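Local coordinates for calcineurin-like phosphoesterase domain-containing protein (PDB 1XM7) that is of unknown function but probably acts as a hydrolase of the calcineurin-like phosphoesterase type, at residues A[11-16]-A[58-63]; A[51-56]-A[90-95]. One frame throughout, in Å; residues are numbered along the deposited sequence.

Interaction 1: residues A[11-16]-A[58-63]; sequences HFYHEN and NDKNEY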
ATOM      1  N   HIS A  11       7.109  -3.981   4.367  1.00 28.41           N
ATOM      2  CA  HIS A  11       8.219  -4.913   4.508  1.00 29.11           C
ATOM      3  C   HIS A  11       8.634  -5.135   5.959  1.00 30.11           C
ATOM      4  O   HIS A  11       9.829  -5.145   6.277  1.00 31.19           O
ATOM      5  CB  HIS A  11       9.437  -4.421   3.716  1.00 30.01           C
ATOM      6  CG  HIS A  11       9.380  -4.722   2.247  1.00 32.40           C
ATOM      7  ND1 HIS A  11       8.647  -3.968   1.355  1.00 33.68           N
ATOM      8  CD2 HIS A  11       9.967  -5.700   1.516  1.00 32.26           C
ATOM      9  CE1 HIS A  11       8.786  -4.467   0.140  1.00 32.06           C
ATOM     10  NE2 HIS A  11       9.581  -5.519   0.211  1.00 32.82           N
ATOM     11  N   PHE A  12       7.657  -5.302   6.843  1.00 29.19           N
ATOM     12  CA  PHE A  12       7.967  -5.535   8.244  1.00 28.26           C
ATOM     13  C   PHE A  12       8.909  -6.719   8.340  1.00 28.08           C
ATOM     14  O   PHE A  12       8.680  -7.750   7.722  1.00 27.72           O
ATOM     15  CB  PHE A  12       6.701  -5.836   9.045  1.00 26.53           C
ATOM     16  CG  PHE A  12       5.811  -4.649   9.252  1.00 25.44           C
ATOM     17  CD1 PHE A  12       6.288  -3.507   9.888  1.00 25.95           C
ATOM     18  CD2 PHE A  12       4.479  -4.688   8.858  1.00 25.59           C
ATOM     19  CE1 PHE A  12       5.450  -2.422  10.135  1.00 24.83           C
ATOM     20  CE2 PHE A  12       3.630  -3.609   9.100  1.00 23.67           C
ATOM     21  CZ  PHE A  12       4.115  -2.475   9.740  1.00 24.26           C
ATOM     22  N   TYR A  13       9.977  -6.552   9.111  1.00 29.30           N
ATOM     23  CA  TYR A  13      10.960  -7.603   9.322  1.00 29.85           C
ATOM     24  C   TYR A  13      11.883  -7.873   8.152  1.00 31.01           C
ATOM     25  O   TYR A  13      12.693  -8.797   8.208  1.00 32.10           O
ATOM     26  CB  TYR A  13      10.270  -8.901   9.742  1.00 27.43           C
ATOM     27  CG  TYR A  13       9.730  -8.864  11.155  1.00 27.67           C
ATOM     28  CD1 TYR A  13       8.358  -8.901  11.405  1.00 26.94           C
ATOM     29  CD2 TYR A  13      10.593  -8.798  12.245  1.00 28.74           C
ATOM     30  CE1 TYR A  13       7.865  -8.877  12.706  1.00 27.42           C
ATOM     31  CE2 TYR A  13      10.111  -8.772  13.547  1.00 27.81           C
ATOM     32  CZ  TYR A  13       8.753  -8.811  13.768  1.00 28.09           C
ATOM     33  OH  TYR A  13       8.292  -8.761  15.055  1.00 29.98           O
ATOM     34  N   HIS A  14      11.768  -7.093   7.085  1.00 33.08           N
ATOM     35  CA  HIS A  14      12.672  -7.291   5.958  1.00 34.51           C
ATOM     36  C   HIS A  14      13.931  -6.465   6.226  1.00 36.17           C
ATOM     37  O   HIS A  14      14.206  -5.451   5.568  1.00 36.36           O
ATOM     38  CB  HIS A  14      12.052  -6.864   4.630  1.00 33.67           C
ATOM     39  CG  HIS A  14      12.869  -7.278   3.443  1.00 33.71           C
ATOM     40  ND1 HIS A  14      12.595  -6.863   2.158  1.00 31.62           N
ATOM     41  CD2 HIS A  14      13.964  -8.074   3.356  1.00 32.15           C
ATOM     42  CE1 HIS A  14      13.487  -7.380   1.332  1.00 29.93           C
ATOM     43  NE2 HIS A  14      14.327  -8.119   2.033  1.00 31.07           N
ATOM     44  N   GLU A  15      14.674  -6.930   7.220  1.00 37.42           N
ATOM     45  CA  GLU A  15      15.910  -6.327   7.701  1.00 39.41           C
ATOM     46  C   GLU A  15      16.881  -5.945   6.592  1.00 38.37           C
ATOM     47  O   GLU A  15      17.540  -4.915   6.669  1.00 39.39           O
ATOM     48  CB  GLU A  15      16.557  -7.331   8.648  1.00 41.91           C
ATOM     49  CG  GLU A  15      17.766  -6.897   9.429  1.00 47.70           C
ATOM     50  CD  GLU A  15      18.251  -8.040  10.330  1.00 53.43           C
ATOM     51  OE1 GLU A  15      18.798  -9.040   9.795  1.00 56.01           O
ATOM     52  OE2 GLU A  15      18.061  -7.956  11.570  1.00 54.65           O
ATOM     53  N   ASN A  16      16.950  -6.780   5.561  1.00 37.03           N
ATOM     54  CA  ASN A  16      17.862  -6.577   4.444  1.00 35.66           C
ATOM     55  C   ASN A  16      17.543  -5.396   3.546  1.00 36.30           C
ATOM     56  O   ASN A  16      18.412  -4.905   2.820  1.00 37.55           O
ATOM     57  CB  ASN A  16      17.922  -7.855   3.609  1.00 35.85           C
ATOM     58  CG  ASN A  16      19.263  -8.046   2.937  1.00 36.96           C
ATOM     59  OD1 ASN A  16      20.308  -7.741   3.520  1.00 39.93           O
ATOM     60  ND2 ASN A  16      19.248  -8.571   1.715  1.00 37.23           N
ATOM     61  N   ASN A  58       7.396 -14.470  12.042  1.00 33.79           N
ATOM     62  CA  ASN A  58       7.992 -14.650  13.346  1.00 35.47           C
ATOM     63  C   ASN A  58       8.006 -13.276  14.019  1.00 36.24           C
ATOM     64  O   ASN A  58       8.990 -12.538  13.944  1.00 37.29           O
ATOM     65  CB  ASN A  58       9.402 -15.172  13.184  1.00 36.33           C
ATOM     66  CG  ASN A  58      10.092 -15.344  14.497  1.00 37.33           C
ATOM     67  OD1 ASN A  58      11.306 -15.523  14.542  1.00 39.02           O
ATOM     68  ND2 ASN A  58       9.326 -15.297  15.586  1.00 35.74           N
ATOM     69  N   ASP A  59       6.906 -12.939  14.675  1.00 35.95           N
ATOM     70  CA  ASP A  59       6.764 -11.642  15.324  1.00 34.87           C
ATOM     71  C   ASP A  59       7.618 -11.470  16.577  1.00 35.12           C
ATOM     72  O   ASP A  59       7.102 -11.104  17.626  1.00 34.58           O
ATOM     73  CB  ASP A  59       5.296 -11.422  15.678  1.00 34.79           C
ATOM     74  CG  ASP A  59       4.961  -9.966  15.899  1.00 35.30           C
ATOM     75  OD1 ASP A  59       3.911  -9.693  16.512  1.00 38.00           O
ATOM     76  OD2 ASP A  59       5.735  -9.097  15.452  1.00 35.01           O
ATOM     77  N   LYS A  60       8.920 -11.709  16.470  1.00 35.88           N
ATOM     78  CA  LYS A  60       9.813 -11.589  17.622  1.00 37.40           C
ATOM     79  C   LYS A  60       9.874 -10.219  18.304  1.00 38.78           C
ATOM     80  O   LYS A  60      10.130 -10.131  19.504  1.00 41.19           O
ATOM     81  CB  LYS A  60      11.228 -12.021  17.232  1.00 37.92           C
ATOM     82  CG  LYS A  60      11.748 -11.381  15.972  1.00 41.63           C
ATOM     83  CD  LYS A  60      13.045 -12.024  15.533  1.00 42.90           C
ATOM     84  CE  LYS A  60      13.538 -11.410  14.235  1.00 45.36           C
ATOM     85  NZ  LYS A  60      14.819 -12.028  13.773  1.00 48.96           N
ATOM     86  N   ASN A  61       9.638  -9.148  17.556  1.00 39.71           N
ATOM     87  CA  ASN A  61       9.685  -7.805  18.131  1.00 38.06           C
ATOM     88  C   ASN A  61       8.316  -7.164  18.393  1.00 38.15           C
ATOM     89  O   ASN A  61       8.232  -5.975  18.702  1.00 39.28           O
ATOM     90  CB  ASN A  61      10.527  -6.897  17.237  1.00 38.80           C
ATOM     91  CG  ASN A  61      12.010  -7.191  17.346  1.00 39.42           C
ATOM     92  OD1 ASN A  61      12.636  -6.906  18.361  1.00 41.12           O
ATOM     93  ND2 ASN A  61      12.574  -7.771  16.301  1.00 40.85           N
ATOM     94  N   GLU A  62       7.252  -7.953  18.272  1.00 36.70           N
ATOM     95  CA  GLU A  62       5.893  -7.484  18.524  1.00 35.33           C
ATOM     96  C   GLU A  62       5.338  -6.585  17.436  1.00 33.88           C
ATOM     97  O   GLU A  62       4.228  -6.060  17.570  1.00 35.22           O
ATOM     98  CB  GLU A  62       5.813  -6.723  19.852  1.00 37.93           C
ATOM     99  CG  GLU A  62       6.479  -7.393  21.059  1.00 41.14           C
ATOM    100  CD  GLU A  62       6.036  -8.824  21.270  1.00 43.17           C
ATOM    101  OE1 GLU A  62       4.893  -9.166  20.882  1.00 44.09           O
ATOM    102  OE2 GLU A  62       6.833  -9.607  21.838  1.00 46.15           O
ATOM    103  N   TYR A  63       6.091  -6.398  16.361  1.00 31.24           N
ATOM    104  CA  TYR A  63       5.612  -5.535  15.298  1.00 30.65           C
ATOM    105  C   TYR A  63       4.208  -5.934  14.847  1.00 30.59           C
ATOM    106  O   TYR A  63       3.313  -5.093  14.746  1.00 29.25           O
ATOM    107  CB  TYR A  63       6.573  -5.557  14.100  1.00 30.87           C
ATOM    108  CG  TYR A  63       7.969  -5.023  14.386  1.00 32.22           C
ATOM    109  CD1 TYR A  63       8.181  -4.055  15.370  1.00 31.42           C
ATOM    110  CD2 TYR A  63       9.078  -5.486  13.668  1.00 31.90           C
ATOM    111  CE1 TYR A  63       9.452  -3.567  15.638  1.00 31.92           C
ATOM    112  CE2 TYR A  63      10.358  -5.002  13.930  1.00 33.13           C
ATOM    113  CZ  TYR A  63      10.536  -4.043  14.921  1.00 33.68           C
ATOM    114  OH  TYR A  63      11.797  -3.574  15.222  1.00 35.21           O
TER
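The phenol oxygen of Y13 is gripped by two hydrogen bonds from the loop 58-63. It donates to the carboxylate of D59, with Y13 OH 2.6 Å from D59 OD2, and it accepts the backbone amide of N61, whose N lies 2.9 Å from Y13 OH with an N-H...O angle of 148°. Both partners sit at the edge of the phenol ring, near its plane. The hydroxyl comes to the anti side of OD2, and the carboxylate stands almost perpendicular to the ring. D59 places it there by setting CG anti to its backbone N (chi1 -160°), which brings the carboxylate back to the phenol although the CB starts off in the other direction. The same OD2 also takes the amide of L64, and OD1 that of R65, at the start of helix 63-69; these amides and the phenol would probably stabilise a negative charge on D59.

Both faces of the ring are met. Over one, near the rim, comes CD2 of Y63, 3.3 Å from CZ of Y13; the two rings are oblique, at 42°, their centroids 4.8 Å apart. Over the opposite face sits the carbonyl O of N58, 3.7 Å from Y13 CZ. K60 CG comes in obliquely, 3.9 Å from Y13 CE2. Y13 thus plugs into the type I turn 59-62 that precedes the helix. Y13 itself belongs to the type II turn 11-14, which follows strand 4-7 and opens with H11, the last residue of a D-x-H sequence matching the first signature motif of calcineurin-like phosphoesterases.

Interaction 2: residues A[51-56]-A[90-95]; sequences GDFTWH and EYFDEI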
ATOM      1  N   GLY A  51      -0.079  -4.115  -0.390  1.00 25.69           N
ATOM      2  CA  GLY A  51       0.990  -5.002  -0.808  1.00 25.38           C
ATOM      3  C   GLY A  51       2.291  -5.084  -0.038  1.00 23.96           C
ATOM      4  O   GLY A  51       2.821  -4.079   0.430  1.00 24.48           O
ATOM      5  N   ASP A  52       2.807  -6.312   0.046  1.00 22.66           N
ATOM      6  CA  ASP A  52       4.051  -6.639   0.730  1.00 22.86           C
ATOM      7  C   ASP A  52       4.060  -6.145   2.174  1.00 22.40           C
ATOM      8  O   ASP A  52       4.826  -5.273   2.569  1.00 22.19           O
ATOM      9  CB  ASP A  52       5.234  -6.109  -0.081  1.00 22.63           C
ATOM     10  CG  ASP A  52       5.404  -6.864  -1.400  1.00 21.45           C
ATOM     11  OD1 ASP A  52       6.283  -6.510  -2.210  1.00 19.37           O
ATOM     12  OD2 ASP A  52       4.646  -7.831  -1.621  1.00 22.24           O
ATOM     13  N   PHE A  53       3.166  -6.757   2.941  1.00 21.98           N
ATOM     14  CA  PHE A  53       2.934  -6.480   4.340  1.00 22.15           C
ATOM     15  C   PHE A  53       4.108  -6.845   5.236  1.00 23.91           C
ATOM     16  O   PHE A  53       4.802  -5.963   5.753  1.00 22.56           O
ATOM     17  CB  PHE A  53       1.682  -7.242   4.785  1.00 19.70           C
ATOM     18  CG  PHE A  53       1.404  -7.157   6.259  1.00 18.79           C
ATOM     19  CD1 PHE A  53       1.263  -5.927   6.887  1.00 19.97           C
ATOM     20  CD2 PHE A  53       1.260  -8.304   7.014  1.00 17.26           C
ATOM     21  CE1 PHE A  53       0.984  -5.849   8.236  1.00 18.29           C
ATOM     22  CE2 PHE A  53       0.981  -8.236   8.365  1.00 15.42           C
ATOM     23  CZ  PHE A  53       0.843  -7.010   8.977  1.00 17.19           C
ATOM     24  N   THR A  54       4.324  -8.144   5.430  1.00 24.27           N
ATOM     25  CA  THR A  54       5.407  -8.608   6.289  1.00 24.75           C
ATOM     26  C   THR A  54       6.341  -9.569   5.570  1.00 28.34           C
ATOM     27  O   THR A  54       5.916 -10.322   4.681  1.00 28.34           O
ATOM     28  CB  THR A  54       4.853  -9.298   7.557  1.00 22.99           C
ATOM     29  OG1 THR A  54       5.931  -9.591   8.449  1.00 22.31           O
ATOM     30  CG2 THR A  54       4.132 -10.575   7.206  1.00 20.40           C
ATOM     31  N   TRP A  55       7.615  -9.544   5.964  1.00 30.10           N
ATOM     32  CA  TRP A  55       8.617 -10.400   5.346  1.00 32.16           C
ATOM     33  C   TRP A  55       8.502 -11.844   5.842  1.00 31.88           C
ATOM     34  O   TRP A  55       8.808 -12.777   5.112  1.00 34.13           O
ATOM     35  CB  TRP A  55      10.023  -9.839   5.594  1.00 34.54           C
ATOM     36  CG  TRP A  55      10.975 -10.165   4.477  1.00 36.90           C
ATOM     37  CD1 TRP A  55      12.145 -10.874   4.567  1.00 37.77           C
ATOM     38  CD2 TRP A  55      10.789  -9.876   3.085  1.00 35.88           C
ATOM     39  NE1 TRP A  55      12.689 -11.051   3.313  1.00 36.99           N
ATOM     40  CE2 TRP A  55      11.876 -10.452   2.388  1.00 35.24           C
ATOM     41  CE3 TRP A  55       9.806  -9.193   2.363  1.00 36.17           C
ATOM     42  CZ2 TRP A  55      12.003 -10.370   1.003  1.00 35.03           C
ATOM     43  CZ3 TRP A  55       9.931  -9.110   0.982  1.00 37.01           C
ATOM     44  CH2 TRP A  55      11.025  -9.699   0.316  1.00 36.68           C
ATOM     45  N   HIS A  56       8.059 -12.028   7.077  1.00 31.78           N
ATOM     46  CA  HIS A  56       7.855 -13.361   7.637  1.00 32.60           C
ATOM     47  C   HIS A  56       6.922 -13.203   8.837  1.00 33.04           C
ATOM     48  O   HIS A  56       6.612 -12.078   9.229  1.00 33.03           O
ATOM     49  CB  HIS A  56       9.180 -13.991   8.055  1.00 34.44           C
ATOM     50  CG  HIS A  56       9.903 -13.230   9.118  1.00 36.37           C
ATOM     51  ND1 HIS A  56       9.458 -13.169  10.422  1.00 35.12           N
ATOM     52  CD2 HIS A  56      11.047 -12.507   9.073  1.00 34.81           C
ATOM     53  CE1 HIS A  56      10.300 -12.442  11.134  1.00 35.82           C
ATOM     54  NE2 HIS A  56      11.273 -12.029  10.340  1.00 35.83           N
ATOM     55  N   GLU A  90      -5.442 -13.070  10.099  1.00 37.50           N
ATOM     56  CA  GLU A  90      -5.641 -12.441  11.389  1.00 39.71           C
ATOM     57  C   GLU A  90      -4.940 -11.125  11.622  1.00 38.18           C
ATOM     58  O   GLU A  90      -4.780 -10.693  12.763  1.00 38.57           O
ATOM     59  CB  GLU A  90      -5.315 -13.400  12.512  1.00 43.33           C
ATOM     60  CG  GLU A  90      -3.881 -13.630  12.783  1.00 46.03           C
ATOM     61  CD  GLU A  90      -3.753 -14.649  13.885  1.00 50.03           C
ATOM     62  OE1 GLU A  90      -3.536 -15.845  13.569  1.00 53.01           O
ATOM     63  OE2 GLU A  90      -3.910 -14.252  15.065  1.00 50.03           O
ATOM     64  N   TYR A  91      -4.544 -10.481  10.535  1.00 35.92           N
ATOM     65  CA  TYR A  91      -3.907  -9.182  10.621  1.00 34.50           C
ATOM     66  C   TYR A  91      -4.754  -8.216   9.806  1.00 33.85           C
ATOM     67  O   TYR A  91      -4.548  -7.000   9.845  1.00 33.11           O
ATOM     68  CB  TYR A  91      -2.485  -9.264  10.085  1.00 35.47           C
ATOM     69  CG  TYR A  91      -1.558 -10.044  11.001  1.00 37.98           C
ATOM     70  CD1 TYR A  91      -1.149  -9.519  12.237  1.00 37.74           C
ATOM     71  CD2 TYR A  91      -1.074 -11.302  10.629  1.00 37.67           C
ATOM     72  CE1 TYR A  91      -0.273 -10.226  13.073  1.00 37.31           C
ATOM     73  CE2 TYR A  91      -0.202 -12.015  11.460  1.00 36.99           C
ATOM     74  CZ  TYR A  91       0.198 -11.471  12.673  1.00 36.68           C
ATOM     75  OH  TYR A  91       1.102 -12.157  13.450  1.00 37.82           O
ATOM     76  N   PHE A  92      -5.729  -8.783   9.092  1.00 31.99           N
ATOM     77  CA  PHE A  92      -6.651  -8.030   8.250  1.00 30.44           C
ATOM     78  C   PHE A  92      -8.063  -8.592   8.368  1.00 31.72           C
ATOM     79  O   PHE A  92      -8.253  -9.773   8.688  1.00 32.81           O
ATOM     80  CB  PHE A  92      -6.198  -8.105   6.797  1.00 27.21           C
ATOM     81  CG  PHE A  92      -4.886  -7.446   6.553  1.00 27.55           C
ATOM     82  CD1 PHE A  92      -4.814  -6.072   6.350  1.00 26.97           C
ATOM     83  CD2 PHE A  92      -3.707  -8.184   6.582  1.00 25.98           C
ATOM     84  CE1 PHE A  92      -3.585  -5.436   6.180  1.00 25.75           C
ATOM     85  CE2 PHE A  92      -2.473  -7.557   6.416  1.00 25.50           C
ATOM     86  CZ  PHE A  92      -2.415  -6.178   6.214  1.00 26.12           C
ATOM     87  N   ASP A  93      -9.047  -7.734   8.104  1.00 32.62           N
ATOM     88  CA  ASP A  93     -10.457  -8.102   8.163  1.00 33.35           C
ATOM     89  C   ASP A  93     -10.935  -8.558   6.799  1.00 33.61           C
ATOM     90  O   ASP A  93     -11.827  -9.396   6.692  1.00 35.24           O
ATOM     91  CB  ASP A  93     -11.281  -6.907   8.623  1.00 33.24           C
ATOM     92  CG  ASP A  93     -10.803  -6.362   9.951  1.00 35.65           C
ATOM     93  OD1 ASP A  93     -10.224  -5.258   9.987  1.00 34.80           O
ATOM     94  OD2 ASP A  93     -10.999  -7.051  10.971  1.00 40.60           O
ATOM     95  N   GLU A  94     -10.335  -7.991   5.759  1.00 33.41           N
ATOM     96  CA  GLU A  94     -10.667  -8.327   4.377  1.00 32.25           C
ATOM     97  C   GLU A  94      -9.366  -8.446   3.591  1.00 30.74           C
ATOM     98  O   GLU A  94      -8.435  -7.657   3.784  1.00 30.52           O
ATOM     99  CB  GLU A  94     -11.534  -7.226   3.742  1.00 34.19           C
ATOM    100  CG  GLU A  94     -12.921  -7.004   4.378  1.00 39.08           C
ATOM    101  CD  GLU A  94     -13.590  -5.683   3.946  1.00 42.33           C
ATOM    102  OE1 GLU A  94     -13.561  -5.361   2.735  1.00 44.04           O
ATOM    103  OE2 GLU A  94     -14.156  -4.970   4.813  1.00 43.07           O
ATOM    104  N   ILE A  95      -9.295  -9.437   2.716  1.00 28.77           N
ATOM    105  CA  ILE A  95      -8.117  -9.626   1.882  1.00 27.29           C
ATOM    106  C   ILE A  95      -8.585  -9.844   0.450  1.00 27.74           C
ATOM    107  O   ILE A  95      -9.442 -10.688   0.179  1.00 30.55           O
ATOM    108  CB  ILE A  95      -7.288 -10.843   2.328  1.00 24.85           C
ATOM    109  CG1 ILE A  95      -6.773 -10.619   3.749  1.00 23.57           C
ATOM    110  CG2 ILE A  95      -6.123 -11.052   1.384  1.00 23.42           C
ATOM    111  CD1 ILE A  95      -6.009 -11.784   4.306  1.00 19.88           C
TER
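F53 holds CG anti to its backbone N (chi1 174°), which carries its ring toward the turn leading into strand 94-96; F92 and Y91 both set CG anti to their own carbonyl carbons (chi1 -65° for F92), bringing the ring of F92 and the CB of Y91 up to meet it. The result is a three-residue aromatic cluster joined by apolar packing. F53 directly follows G51 and D52, a Gly-Asp pair consistent with the second signature motif of the calcineurin-like phosphoesterases.

F92 and F53 approach from opposite directions and form a T-shaped pair, the edge of F92 directed at the face of F53. Their planes are 75° apart and their centroids 4.9 Å. CE2 of F92 stands over the centre of the F53 ring, while its neighbour CZ is 3.7 Å from F53 CD1. Y91 arrives differently: its side chain crosses that of F53 at about a right angle, and the rings meet obliquely, with centroids 5.9 Å apart.

The cluster fills the space between several elements of the fold. F92 also packs on K74 and L76 of strand 73-77, and F53 on L64 of helix 63-69 and L88 of helix 85-88. The backbone of F53 is fixed at both ends, its N bonded to the carboxylate of D82 and its O to the hydroxyl of T10. Beyond F53 the loop is braced locally by T54, whose OG1 donates to the carbonyl O of H56 over 2.7 Å. The closest approach of Y91 is made by its CB, 4.0 Å from F53 CE2.

How the interactions relate
The segments alternate along the chain in the order 11-16, 51-56, 58-63, 90-95, and the centres of interactions 1 and 2 lie about 13 Å apart. They share the loop between strand 46-49 and helix 63-69: its first part serves interaction 2, its later part interaction 1. The loops 11-16 and 51-56 also touch each other directly, F12 pairing through its backbone with F53 and W55, and H14 stacking on W55. Loops following neighbouring parallel strands, 4-7 and 46-49, are thereby joined to each other, to helix 63-69 and to the turn leading into edge strand 94-96. Interaction 1 lies at the surface and interaction 2 is buried; each includes one of the two loops that probably carry family signature residues.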